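Local coordinates for protein cytochrome P450 (Rhodococcus erythropolis, PDB 3WEC) that hydroxylates the quinoline nitrogen of a biosynthetic intermediate of aurachin RE, a haem-dependent monooxygenase step that confers antibiotic activity on aurachin alkaloids, at residues A[37-42]-A[49-54]; A[57-62]-A[324-329]; A[72-77]-A[186-191]; A[293-298]-A[330-335]. One frame throughout, in Å; residues are numbered along the deposited sequence.

Interaction 1: A[37-42]-A[49-54]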
loop_
_atom_site.group_PDB
_atom_site.type_symbol
_atom_site.label_atom_id
_atom_site.label_comp_id
_atom_site.label_asym_id
_atom_site.label_seq_id
_atom_site.Cartn_x
_atom_site.Cartn_y
_atom_site.Cartn_z
ATOM N N LEU A 37 18.487 19.106 2.743
ATOM C CA LEU A 37 17.585 19.470 1.637
ATOM C C LEU A 37 16.172 18.886 1.855
ATOM O O LEU A 37 15.765 17.924 1.180
ATOM C CB LEU A 37 18.190 18.959 0.322
ATOM C CG LEU A 37 17.721 19.367 -1.078
ATOM C CD1 LEU A 37 18.135 20.790 -1.448
ATOM C CD2 LEU A 37 18.274 18.364 -2.083
ATOM N N PRO A 38 15.423 19.470 2.811
ATOM C CA PRO A 38 14.119 18.944 3.199
ATOM C C PRO A 38 13.068 18.970 2.067
ATOM O O PRO A 38 12.186 18.102 2.021
ATOM C CB PRO A 38 13.702 19.855 4.355
ATOM C CG PRO A 38 14.455 21.127 4.149
ATOM C CD PRO A 38 15.754 20.725 3.516
ATOM N N ILE A 39 13.157 19.951 1.162
ATOM C CA ILE A 39 12.217 20.035 0.022
ATOM C C ILE A 39 12.989 20.407 -1.237
ATOM O O ILE A 39 13.873 21.257 -1.183
ATOM C CB ILE A 39 11.082 21.082 0.249
ATOM C CG1 ILE A 39 10.277 20.787 1.536
ATOM C CG2 ILE A 39 10.135 21.147 -0.958
ATOM C CD1 ILE A 39 10.586 21.688 2.715
ATOM N N HIS A 40 12.676 19.788 -2.368
ATOM C CA HIS A 40 13.311 20.206 -3.621
ATOM C C HIS A 40 12.568 19.758 -4.835
ATOM O O HIS A 40 11.860 18.749 -4.793
ATOM C CB HIS A 40 14.769 19.747 -3.687
ATOM C CG HIS A 40 14.948 18.250 -3.802
ATOM N ND1 HIS A 40 14.644 17.393 -2.798
ATOM C CD2 HIS A 40 15.449 17.468 -4.847
ATOM C CE1 HIS A 40 14.933 16.133 -3.186
ATOM N NE2 HIS A 40 15.418 16.181 -4.442
ATOM N N ARG A 41 12.702 20.523 -5.916
ATOM C CA ARG A 41 12.221 20.098 -7.223
ATOM C C ARG A 41 13.110 18.965 -7.706
ATOM O O ARG A 41 14.326 19.120 -7.840
ATOM C CB ARG A 41 12.219 21.248 -8.234
ATOM C CG ARG A 41 11.937 20.805 -9.663
ATOM C CD ARG A 41 11.529 21.971 -10.558
ATOM N NE ARG A 41 11.384 21.570 -11.963
ATOM C CZ ARG A 41 10.417 20.776 -12.431
ATOM N NH1 ARG A 41 9.496 20.283 -11.611
ATOM N NH2 ARG A 41 10.372 20.468 -13.725
ATOM N N SER A 42 12.476 17.828 -7.950
ATOM C CA SER A 42 13.139 16.598 -8.367
ATOM C C SER A 42 13.797 16.755 -9.733
ATOM O O SER A 42 14.886 16.216 -9.972
ATOM C CB SER A 42 12.118 15.436 -8.362
ATOM O OG SER A 42 12.498 14.357 -9.197
ATOM N N VAL A 49 9.480 15.729 -0.622
ATOM C CA VAL A 49 9.333 16.277 0.735
ATOM C C VAL A 49 9.751 15.234 1.783
ATOM O O VAL A 49 9.249 14.101 1.752
ATOM C CB VAL A 49 7.879 16.736 1.002
ATOM C CG1 VAL A 49 7.694 17.129 2.463
ATOM C CG2 VAL A 49 7.506 17.902 0.101
ATOM N N ALA A 50 10.649 15.622 2.707
ATOM C CA ALA A 50 11.356 14.638 3.546
ATOM C C ALA A 50 11.096 14.691 5.071
ATOM O O ALA A 50 11.281 13.688 5.775
ATOM C CB ALA A 50 12.863 14.693 3.253
ATOM N N ASP A 51 10.679 15.856 5.572
ATOM C CA ASP A 51 10.514 16.042 7.000
ATOM C C ASP A 51 9.126 15.700 7.493
ATOM O O ASP A 51 8.136 16.106 6.893
ATOM C CB ASP A 51 10.865 17.490 7.405
ATOM C CG ASP A 51 10.011 18.527 6.679
ATOM O OD1 ASP A 51 9.403 19.377 7.364
ATOM O OD2 ASP A 51 9.955 18.484 5.424
ATOM N N TYR A 52 9.067 14.985 8.615
ATOM C CA TYR A 52 7.794 14.713 9.288
ATOM C C TYR A 52 6.787 15.863 9.186
ATOM O O TYR A 52 5.695 15.679 8.648
ATOM C CB TYR A 52 7.964 14.339 10.776
ATOM C CG TYR A 52 6.628 13.973 11.454
ATOM C CD1 TYR A 52 5.947 12.793 11.102
ATOM C CD2 TYR A 52 6.043 14.809 12.436
ATOM C CE1 TYR A 52 4.731 12.451 11.692
ATOM C CE2 TYR A 52 4.823 14.470 13.036
ATOM C CZ TYR A 52 4.179 13.284 12.657
ATOM O OH TYR A 52 2.988 12.922 13.226
ATOM N N THR A 53 7.137 17.040 9.678
ATOM C CA THR A 53 6.098 18.065 9.842
ATOM C C THR A 53 5.451 18.487 8.517
ATOM O O THR A 53 4.225 18.507 8.426
ATOM C CB THR A 53 6.545 19.278 10.684
ATOM O OG1 THR A 53 7.264 18.818 11.834
ATOM C CG2 THR A 53 5.326 20.076 11.154
ATOM N N SER A 54 6.270 18.771 7.495
ATOM C CA SER A 54 5.768 19.147 6.148
ATOM C C SER A 54 5.013 18.001 5.483
ATOM O O SER A 54 3.991 18.221 4.821
ATOM C CB SER A 54 6.905 19.625 5.223
ATOM O OG SER A 54 7.753 20.592 5.852
#
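P38 and I39 meet V49 where a short antiparallel hairpin opens into a helix, and the backbone and the side chains share the work. The carbonyl oxygen P38 O accepts a hydrogen bond from A50 N at 3.0 Å. Beside it, I39 and V49 form a non-hydrogen-bonded antiparallel pair whose side chains lie on one face of the sheet, with I39 CG1 packed against V49 CG2 at 4.2 Å. The terminal methyl, I39 CD1, runs further, to 4.2 Å from D51 OD2, while P38 CB approaches that same carboxylate oxygen. D51 is the N-cap of the helix that follows: with CG between the backbone N and the carbonyl carbon (chi1 58°), the carboxylate lies where OD1 can accept from S54 N at 3.2 Å, met from above the carboxylate plane. The hydroxyl S54 OG also donates to OD1. The cap thus holds the carboxylate beside the I39 methyl. Around the contact, helix 27-36 covers A50 with L33 and R34, W47 and A316 pack on I39, and strand 47-49 runs between the outermost strand 39-41 and strand 323-326 before the chain enters helix 52-60.

Interaction 2: A[57-62]-A[324-329]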
loop_
_atom_site.group_PDB
_atom_site.type_symbol
_atom_site.label_atom_id
_atom_site.label_comp_id
_atom_site.label_asym_id
_atom_site.label_seq_id
_atom_site.Cartn_x
_atom_site.Cartn_y
_atom_site.Cartn_z
ATOM N N LYS A 57 1.660 17.920 7.114
ATOM C CA LYS A 57 1.068 19.153 6.635
ATOM C C LYS A 57 0.503 19.031 5.206
ATOM O O LYS A 57 -0.653 19.369 4.974
ATOM C CB LYS A 57 2.100 20.286 6.766
ATOM C CG LYS A 57 2.006 21.136 8.042
ATOM C CD LYS A 57 1.862 20.356 9.355
ATOM C CE LYS A 57 2.005 21.256 10.594
ATOM N NZ LYS A 57 1.485 22.655 10.481
ATOM N N VAL A 58 1.305 18.519 4.273
ATOM C CA VAL A 58 0.874 18.353 2.866
ATOM C C VAL A 58 -0.191 17.252 2.647
ATOM O O VAL A 58 -1.137 17.433 1.858
ATOM C CB VAL A 58 2.090 18.132 1.917
ATOM C CG1 VAL A 58 1.644 17.812 0.492
ATOM C CG2 VAL A 58 3.012 19.343 1.927
ATOM N N LEU A 59 -0.036 16.106 3.325
ATOM C CA LEU A 59 -1.062 15.034 3.260
ATOM C C LEU A 59 -2.431 15.558 3.740
ATOM O O LEU A 59 -3.465 15.235 3.145
ATOM C CB LEU A 59 -0.645 13.798 4.057
ATOM C CG LEU A 59 0.658 13.067 3.672
ATOM C CD1 LEU A 59 1.075 12.093 4.767
ATOM C CD2 LEU A 59 0.561 12.363 2.331
ATOM N N ARG A 60 -2.424 16.425 4.758
ATOM C CA ARG A 60 -3.665 16.885 5.407
ATOM C C ARG A 60 -4.335 18.062 4.714
ATOM O O ARG A 60 -5.556 18.189 4.744
ATOM C CB ARG A 60 -3.418 17.243 6.876
ATOM C CG ARG A 60 -2.905 16.095 7.738
ATOM C CD ARG A 60 -3.007 16.435 9.217
ATOM N NE ARG A 60 -4.244 15.868 9.736
ATOM C CZ ARG A 60 -4.321 14.865 10.610
ATOM N NH1 ARG A 60 -3.228 14.313 11.126
ATOM N NH2 ARG A 60 -5.510 14.417 10.976
ATOM N N SER A 61 -3.535 18.912 4.083
ATOM C CA SER A 61 -4.004 20.214 3.581
ATOM C C SER A 61 -5.087 20.134 2.476
ATOM O O SER A 61 -5.018 19.286 1.599
ATOM C CB SER A 61 -2.781 21.057 3.156
ATOM O OG SER A 61 -3.026 21.887 2.033
ATOM N N ARG A 62 -6.088 21.019 2.523
ATOM C CA ARG A 62 -7.055 21.070 1.423
ATOM C C ARG A 62 -6.549 21.881 0.219
ATOM O O ARG A 62 -7.248 22.040 -0.781
ATOM C CB ARG A 62 -8.491 21.431 1.875
ATOM C CG ARG A 62 -8.723 22.818 2.435
ATOM C CD ARG A 62 -8.618 22.840 3.953
ATOM N NE ARG A 62 -8.440 24.194 4.487
ATOM C CZ ARG A 62 -8.992 25.307 3.997
ATOM N NH1 ARG A 62 -8.746 26.476 4.580
ATOM N NH2 ARG A 62 -9.804 25.266 2.945
ATOM N N VAL A 324 3.751 16.639 -6.071
ATOM C CA VAL A 324 4.516 16.616 -4.836
ATOM C C VAL A 324 4.542 15.175 -4.348
ATOM O O VAL A 324 3.496 14.532 -4.176
ATOM C CB VAL A 324 3.878 17.516 -3.752
ATOM C CG1 VAL A 324 4.569 17.335 -2.405
ATOM C CG2 VAL A 324 3.912 18.973 -4.183
ATOM N N MET A 325 5.752 14.680 -4.164
ATOM C CA MET A 325 6.025 13.345 -3.720
ATOM C C MET A 325 6.272 13.416 -2.222
ATOM O O MET A 325 7.253 14.021 -1.784
ATOM C CB MET A 325 7.309 12.898 -4.407
ATOM C CG MET A 325 7.241 11.529 -5.006
ATOM S SD MET A 325 6.064 11.533 -6.363
ATOM C CE MET A 325 7.261 11.547 -7.702
ATOM N N VAL A 326 5.410 12.821 -1.421
ATOM C CA VAL A 326 5.579 12.917 0.023
ATOM C C VAL A 326 6.309 11.681 0.547
ATOM O O VAL A 326 5.769 10.581 0.466
ATOM C CB VAL A 326 4.218 13.087 0.736
ATOM C CG1 VAL A 326 4.389 12.999 2.242
ATOM C CG2 VAL A 326 3.592 14.415 0.354
ATOM N N LEU A 327 7.517 11.855 1.087
ATOM C CA LEU A 327 8.316 10.701 1.553
ATOM C C LEU A 327 7.925 10.211 2.930
ATOM O O LEU A 327 8.558 10.558 3.931
ATOM C CB LEU A 327 9.812 11.021 1.561
ATOM C CG LEU A 327 10.744 10.657 0.403
ATOM C CD1 LEU A 327 10.069 10.552 -0.963
ATOM C CD2 LEU A 327 11.851 11.687 0.391
ATOM N N LEU A 328 6.866 9.421 2.972
ATOM C CA LEU A 328 6.377 8.782 4.185
ATOM C C LEU A 328 7.488 8.085 4.964
ATOM O O LEU A 328 7.558 8.206 6.195
ATOM C CB LEU A 328 5.297 7.771 3.809
ATOM C CG LEU A 328 4.150 8.156 2.867
ATOM C CD1 LEU A 328 3.276 6.932 2.698
ATOM C CD2 LEU A 328 3.300 9.290 3.424
ATOM N N ALA A 329 8.364 7.371 4.240
ATOM C CA ALA A 329 9.439 6.576 4.819
ATOM C C ALA A 329 10.466 7.470 5.553
ATOM O O ALA A 329 10.917 7.126 6.657
ATOM C CB ALA A 329 10.113 5.724 3.746
#
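V326 packs against two neighbouring residues of helix 52-60, CG1 mainly against L59 and CG2 mainly against V58. With CG1 anti to the backbone N (chi1 172°), that methyl meets L59 CD2 at 3.9 Å, while V326 CG2 lies 3.9 Å from V58 CG1. The two valines slide past one another in opposite directions, whereas L59 and V326 cross obliquely. V58 CG1 also faces V324 CG1 at 4.1 Å, and this pair does meet tip to tip. In the cytochrome P450 fold, this is the helix that follows the first beta hairpin, laid on the mixed sheet close to the haem. The second branch of L59 extends the contact to helix 328-333: its CD1 reaches L328 CD2 at 3.8 Å, the two leucines lying at a slant to each other. An inverse gamma turn centred on L327 leads the chain from the strand into that helix. L59 and L328 both touch the haem, and A303 of the neighbouring strand 303-307 packs on both.

Interaction 3: A[72-77]-A[186-191]. With AUI (3-[(2E,6E,9R)-9-hydroxy-3,7,11-trimethyldodeca-2,6,10-trien-1-yl]-2-methylquinolin-4(1H)-one), chain C.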
loop_
_atom_site.group_PDB
_atom_site.type_symbol
_atom_site.label_atom_id
_atom_site.label_comp_id
_atom_site.label_asym_id
_atom_site.label_seq_id
_atom_site.Cartn_x
_atom_site.Cartn_y
_atom_site.Cartn_z
ATOM N N THR A 72 -0.620 17.213 -15.227
ATOM C CA THR A 72 0.434 17.100 -16.233
ATOM C C THR A 72 1.519 16.105 -15.812
ATOM O O THR A 72 2.440 15.834 -16.586
ATOM C CB THR A 72 1.138 18.448 -16.496
ATOM O OG1 THR A 72 1.493 19.044 -15.243
ATOM C CG2 THR A 72 0.262 19.406 -17.316
ATOM N N PHE A 73 1.419 15.556 -14.601
ATOM C CA PHE A 73 2.519 14.759 -14.057
ATOM C C PHE A 73 2.985 13.587 -14.924
ATOM O O PHE A 73 4.196 13.354 -15.057
ATOM C CB PHE A 73 2.225 14.270 -12.639
ATOM C CG PHE A 73 3.267 13.332 -12.116
ATOM C CD1 PHE A 73 4.577 13.762 -11.945
ATOM C CD2 PHE A 73 2.951 12.014 -11.838
ATOM C CE1 PHE A 73 5.550 12.895 -11.493
ATOM C CE2 PHE A 73 3.916 11.145 -11.380
ATOM C CZ PHE A 73 5.217 11.587 -11.209
ATOM N N PHE A 74 2.035 12.850 -15.494
ATOM C CA PHE A 74 2.367 11.671 -16.298
ATOM C C PHE A 74 2.890 12.074 -17.652
ATOM O O PHE A 74 3.824 11.456 -18.177
ATOM C CB PHE A 74 1.169 10.748 -16.454
ATOM C CG PHE A 74 0.643 10.232 -15.149
ATOM C CD1 PHE A 74 1.431 9.425 -14.347
ATOM C CD2 PHE A 74 -0.634 10.565 -14.719
ATOM C CE1 PHE A 74 0.963 8.956 -13.131
ATOM C CE2 PHE A 74 -1.118 10.091 -13.509
ATOM C CZ PHE A 74 -0.321 9.291 -12.714
ATOM N N ASP A 75 2.294 13.116 -18.214
ATOM C CA ASP A 75 2.832 13.694 -19.418
ATOM C C ASP A 75 4.299 13.992 -19.154
ATOM O O ASP A 75 5.154 13.577 -19.929
ATOM C CB ASP A 75 2.053 14.954 -19.845
ATOM C CG ASP A 75 0.621 14.651 -20.295
ATOM O OD1 ASP A 75 0.251 13.463 -20.400
ATOM O OD2 ASP A 75 -0.148 15.599 -20.531
ATOM N N HIS A 76 4.598 14.650 -18.032
ATOM C CA HIS A 76 5.976 15.055 -17.754
ATOM C C HIS A 76 6.874 13.871 -17.519
ATOM O O HIS A 76 7.983 13.810 -18.054
ATOM C CB HIS A 76 6.067 16.059 -16.601
ATOM C CG HIS A 76 7.380 16.832 -16.572
ATOM N ND1 HIS A 76 8.253 16.749 -15.546
ATOM C CD2 HIS A 76 7.960 17.695 -17.507
ATOM C CE1 HIS A 76 9.329 17.523 -15.805
ATOM N NE2 HIS A 76 9.144 18.100 -17.003
ATOM N N LEU A 77 6.385 12.901 -16.755
ATOM C CA LEU A 77 7.179 11.725 -16.366
ATOM C C LEU A 77 7.605 10.925 -17.586
ATOM O O LEU A 77 8.747 10.518 -17.709
ATOM C CB LEU A 77 6.354 10.829 -15.455
ATOM C CG LEU A 77 7.007 10.101 -14.293
ATOM C CD1 LEU A 77 6.121 8.925 -13.901
ATOM C CD2 LEU A 77 8.422 9.646 -14.597
ATOM N N LEU A 186 -0.328 -1.015 -8.750
ATOM C CA LEU A 186 -0.300 -0.018 -7.655
ATOM C C LEU A 186 0.902 0.892 -7.856
ATOM O O LEU A 186 0.903 2.014 -7.444
ATOM C CB LEU A 186 -0.122 -0.697 -6.268
ATOM C CG LEU A 186 -0.989 -0.300 -5.032
ATOM C CD1 LEU A 186 -0.442 -0.925 -3.758
ATOM C CD2 LEU A 186 -1.312 1.203 -4.901
ATOM N N ASP A 187 1.954 0.381 -8.469
ATOM C CA ASP A 187 3.172 1.154 -8.529
ATOM C C ASP A 187 3.463 1.536 -9.979
ATOM O O ASP A 187 2.917 0.933 -10.926
ATOM C CB ASP A 187 4.309 0.370 -7.838
ATOM C CG ASP A 187 5.479 1.261 -7.344
ATOM O OD1 ASP A 187 5.587 2.473 -7.656
ATOM O OD2 ASP A 187 6.366 0.707 -6.666
ATOM N N ILE A 188 4.297 2.557 -10.159
ATOM C CA ILE A 188 4.789 2.895 -11.480
ATOM C C ILE A 188 6.094 2.137 -11.716
ATOM O O ILE A 188 6.999 2.203 -10.889
ATOM C CB ILE A 188 5.023 4.420 -11.639
ATOM C CG1 ILE A 188 3.836 5.214 -11.061
ATOM C CG2 ILE A 188 5.339 4.761 -13.106
ATOM C CD1 ILE A 188 3.809 6.686 -11.453
ATOM N N ASN A 189 6.202 1.461 -12.863
ATOM C CA ASN A 189 7.409 0.729 -13.239
ATOM C C ASN A 189 7.550 0.712 -14.745
ATOM O O ASN A 189 6.749 0.056 -15.423
ATOM C CB ASN A 189 7.347 -0.716 -12.756
ATOM C CG ASN A 189 8.725 -1.384 -12.701
ATOM O OD1 ASN A 189 9.223 -1.670 -11.627
ATOM N ND2 ASN A 189 9.337 -1.632 -13.852
ATOM N N PHE A 190 8.565 1.417 -15.251
ATOM C CA PHE A 190 8.871 1.477 -16.662
ATOM C C PHE A 190 9.867 0.398 -17.036
ATOM O O PHE A 190 10.563 0.500 -18.052
ATOM C CB PHE A 190 9.504 2.821 -16.984
ATOM C CG PHE A 190 8.562 3.959 -16.931
ATOM C CD1 PHE A 190 7.894 4.365 -18.068
ATOM C CD2 PHE A 190 8.351 4.642 -15.739
ATOM C CE1 PHE A 190 7.005 5.430 -18.021
ATOM C CE2 PHE A 190 7.467 5.708 -15.681
ATOM C CZ PHE A 190 6.789 6.103 -16.822
ATOM N N ALA A 191 9.992 -0.623 -16.205
ATOM C CA ALA A 191 10.843 -1.760 -16.596
ATOM C C ALA A 191 9.922 -2.970 -16.746
ATOM O O ALA A 191 10.052 -3.972 -16.011
ATOM C CB ALA A 191 11.963 -2.016 -15.574
HETATM O O13 AUI C . -2.173 6.837 -3.516
HETATM C C1 AUI C . -2.227 5.699 -2.993
HETATM C C4 AUI C . -3.465 4.910 -3.141
HETATM C C5 AUI C . -4.543 5.406 -3.867
HETATM C C6 AUI C . -5.697 4.638 -4.013
HETATM C C7 AUI C . -5.709 3.364 -3.427
HETATM C C8 AUI C . -4.647 2.822 -2.700
HETATM C C9 AUI C . -3.481 3.551 -2.528
HETATM N N10 AUI C . -2.407 3.035 -1.853
HETATM C C3 AUI C . -1.252 3.705 -1.663
HETATM C C11 AUI C . -0.099 3.077 -0.894
HETATM C C2 AUI C . -1.094 5.087 -2.226
HETATM C C12 AUI C . 0.200 5.834 -2.041
HETATM C C14 AUI C . 1.295 5.120 -2.842
HETATM C C15 AUI C . 1.437 4.709 -4.130
HETATM C C26 AUI C . 0.412 4.846 -5.240
HETATM C C16 AUI C . 2.749 4.022 -4.412
HETATM C C17 AUI C . 3.683 4.678 -5.427
HETATM C C18 AUI C . 3.004 5.696 -6.300
HETATM C C19 AUI C . 3.619 6.611 -7.082
HETATM C C27 AUI C . 5.112 6.733 -7.257
HETATM C C20 AUI C . 2.736 7.531 -7.887
HETATM C C21 AUI C . 2.250 8.789 -7.157
HETATM O O28 AUI C . 1.254 9.362 -7.994
HETATM C C22 AUI C . 1.572 8.581 -5.819
HETATM C C23 AUI C . 0.237 8.598 -5.549
HETATM C C24 AUI C . -0.154 8.403 -4.125
HETATM C C25 AUI C . -0.920 8.780 -6.520
#
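The carboxylate oxygen D187 OD1 is gripped by several backbone N-H groups, and it helps to place I188, a residue that meets helix 73-81. G398 N donates to it, M397 N and I188 N add weak bonds, and the last of these measures 2.8 Å to D187 OD1. The other oxygen, OD2, accepts from L399 N, which ties the loop to the chain at 397-399. I188 CG1 stands anti to the carbonyl carbon (chi1 -45°) and the chain runs on extended (chi2 -166°), carrying CD1 toward both helix and ligand. The methyl lies near the plane of the F74 ring, at its edge, 4.0 Å from F74 CE1, and meets L77 CD1 tip to tip at the same distance. The edge of F73 is more remote, while within the helix F73 CD2 lies over one face of the F74 ring. L77 CD1 also approaches the F190 ring in its plane, 3.9 Å from F190 CE2. The ligand meets the same loop, and the same methyl: its carbon C20 lies 3.8 Å from I188 CD1, C17 lies 3.7 Å from D187 OD1, and the quinolone nitrogen N10 has L186 CD2 at 3.7 Å. A loop between helices 172-182 and 194-216, packed on helix 73-81, matches the F-G loop and B' region that line the substrate pocket in cytochromes P450.

Interaction 4: A[293-298]-A[330-335]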
loop_
_atom_site.group_PDB
_atom_site.type_symbol
_atom_site.label_atom_id
_atom_site.label_comp_id
_atom_site.label_asym_id
_atom_site.label_seq_id
_atom_site.Cartn_x
_atom_site.Cartn_y
_atom_site.Cartn_z
ATOM N N VAL A 293 6.917 -1.843 12.821
ATOM C CA VAL A 293 7.321 -2.376 11.520
ATOM C C VAL A 293 6.901 -1.367 10.438
ATOM O O VAL A 293 7.726 -0.877 9.640
ATOM C CB VAL A 293 6.702 -3.796 11.306
ATOM C CG1 VAL A 293 6.945 -4.342 9.923
ATOM C CG2 VAL A 293 7.236 -4.775 12.353
ATOM N N LEU A 294 5.631 -0.994 10.460
ATOM C CA LEU A 294 5.050 -0.165 9.395
ATOM C C LEU A 294 5.735 1.195 9.352
ATOM O O LEU A 294 5.912 1.768 8.250
ATOM C CB LEU A 294 3.530 0.000 9.564
ATOM C CG LEU A 294 2.575 -1.109 9.121
ATOM C CD1 LEU A 294 1.218 -0.925 9.754
ATOM C CD2 LEU A 294 2.373 -1.234 7.628
ATOM N N ARG A 295 6.141 1.676 10.537
ATOM C CA ARG A 295 6.929 2.909 10.660
ATOM C C ARG A 295 8.370 2.754 10.132
ATOM O O ARG A 295 8.817 3.564 9.318
ATOM C CB ARG A 295 6.960 3.443 12.101
ATOM C CG ARG A 295 7.580 4.828 12.175
ATOM C CD ARG A 295 8.036 5.217 13.583
ATOM N NE ARG A 295 9.071 4.379 14.188
ATOM C CZ ARG A 295 10.392 4.466 13.961
ATOM N NH1 ARG A 295 10.894 5.335 13.093
ATOM N NH2 ARG A 295 11.227 3.677 14.622
ATOM N N PHE A 296 9.073 1.735 10.636
ATOM C CA PHE A 296 10.478 1.432 10.296
ATOM C C PHE A 296 10.635 0.965 8.855
ATOM O O PHE A 296 11.616 1.284 8.206
ATOM C CB PHE A 296 11.024 0.343 11.250
ATOM C CG PHE A 296 12.514 0.194 11.232
ATOM C CD1 PHE A 296 13.339 1.124 11.853
ATOM C CD2 PHE A 296 13.109 -0.915 10.629
ATOM C CE1 PHE A 296 14.739 0.963 11.848
ATOM C CE2 PHE A 296 14.503 -1.070 10.615
ATOM C CZ PHE A 296 15.320 -0.134 11.243
ATOM N N GLU A 297 9.702 0.156 8.366
ATOM C CA GLU A 297 9.823 -0.341 7.006
ATOM C C GLU A 297 8.461 -0.291 6.304
ATOM O O GLU A 297 7.828 -1.323 6.121
ATOM C CB GLU A 297 10.384 -1.772 6.980
ATOM C CG GLU A 297 11.874 -1.914 7.304
ATOM C CD GLU A 297 12.795 -1.610 6.140
ATOM O OE1 GLU A 297 12.325 -1.096 5.104
ATOM O OE2 GLU A 297 14.025 -1.851 6.266
ATOM N N PRO A 298 8.027 0.912 5.890
ATOM C CA PRO A 298 6.677 1.052 5.312
ATOM C C PRO A 298 6.638 0.430 3.940
ATOM O O PRO A 298 7.671 0.351 3.281
ATOM C CB PRO A 298 6.468 2.579 5.255
ATOM C CG PRO A 298 7.729 3.207 5.807
ATOM C CD PRO A 298 8.806 2.165 5.792
ATOM N N SER A 330 10.798 8.609 4.946
ATOM C CA SER A 330 11.667 9.621 5.546
ATOM C C SER A 330 11.067 10.279 6.810
ATOM O O SER A 330 11.662 10.209 7.881
ATOM C CB SER A 330 12.011 10.681 4.504
ATOM O OG SER A 330 13.023 11.506 4.971
ATOM N N GLY A 331 9.891 10.884 6.682
ATOM C CA GLY A 331 9.211 11.485 7.811
ATOM C C GLY A 331 9.168 10.552 8.999
ATOM O O GLY A 331 9.529 10.937 10.081
ATOM N N ASN A 332 8.755 9.309 8.784
ATOM C CA ASN A 332 8.672 8.315 9.854
ATOM C C ASN A 332 9.924 8.193 10.734
ATOM O O ASN A 332 9.806 7.972 11.958
ATOM C CB ASN A 332 8.304 6.959 9.274
ATOM C CG ASN A 332 6.832 6.880 8.857
ATOM O OD1 ASN A 332 6.036 7.776 9.155
ATOM N ND2 ASN A 332 6.478 5.825 8.128
ATOM N N ARG A 333 11.109 8.312 10.109
ATOM C CA ARG A 333 12.372 8.120 10.806
ATOM C C ARG A 333 12.598 9.229 11.849
ATOM O O ARG A 333 13.387 9.071 12.781
ATOM C CB ARG A 333 13.565 7.959 9.832
ATOM C CG ARG A 333 13.571 6.657 9.026
ATOM C CD ARG A 333 13.331 5.443 9.921
ATOM N NE ARG A 333 13.400 4.156 9.210
ATOM C CZ ARG A 333 14.542 3.490 9.027
ATOM N NH1 ARG A 333 15.693 3.995 9.487
ATOM N NH2 ARG A 333 14.544 2.333 8.392
ATOM N N GLU A 334 11.843 10.319 11.721
ATOM C CA GLU A 334 11.830 11.370 12.755
ATOM C C GLU A 334 10.447 11.561 13.434
ATOM O O GLU A 334 10.243 12.534 14.148
ATOM C CB GLU A 334 12.408 12.708 12.218
ATOM C CG GLU A 334 11.591 13.383 11.113
ATOM C CD GLU A 334 12.120 14.750 10.708
ATOM O OE1 GLU A 334 13.316 15.011 10.915
ATOM O OE2 GLU A 334 11.338 15.579 10.187
ATOM N N ALA A 335 9.516 10.632 13.232
ATOM C CA ALA A 335 8.171 10.740 13.844
ATOM C C ALA A 335 8.169 10.457 15.361
ATOM O O ALA A 335 7.287 10.921 16.088
ATOM C CB ALA A 335 7.162 9.859 13.120
HETATM O O HOH W 1 10.952 4.706 7.784
#
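F296 and R333 form the closely layered part of this contact. The guanidinium of R333 lies flat on the F296 ring, planes 5° apart and centres 4.2 Å apart, a cation-pi stack with NH2 over the ring centre. The same NH2 donates in plane to a lone pair of F296 O at 3.1 Å, so stacking and hydrogen bonding together fix the rotation of the group. Its strongest polar partner lies beyond, in a salt bridge from NH1 to D340. A second firm bond joins R295 NH1 to N332 O at 3.1 Å, and NH1 also donates to G339 O. Here the donor stands 52° above the carbonyl plane of N332, and A335 N reaches N332 O from the opposite face. The bend of R295 at chi3 (62°) turns the guanidinium toward N332 O, while R295 CG packs 3.7 Å from N332 CB. Elsewhere the grip slackens. Across the contact N332 ND2 offers R295 O a weak bond at 3.5 Å, while OD1 accepts from L352 N, and a water bridges the two segments, donating to R295 O at 2.9 Å and accepting weakly from R333 NE. R295 also forms a salt bridge through NE to E292, one helical turn earlier on helix 286-296. Glutamate and arginine three residues apart on this helix make up the ExxR motif of the cytochrome P450 K helix, close to the haem that L294 approaches.

Interactions 1 and 2 are joined through the sheet: V49 O probably accepts a hydrogen bond from L327 N (2.9 Å), as M325 O does from V49 N (3.0 Å), and both contacts use helix 52-60. Interaction 4 connects to interaction 1 where S330 OG probably binds A50 O at 2.9 Å, and to interaction 2 by sharing helix 328-333. Interaction 3 has its centre about 25 Å from that of interaction 4, though it touches interaction 2, where M325 CE lies 4.1 Å from F73 CZ. They differ in their distance from the active site: interaction 3 lines the aurachin pocket, interaction 2 touches the haem, the L294 side chain of interaction 4 comes within about 4 Å of it, and that of V49 in interaction 1 stays about 13 Å away.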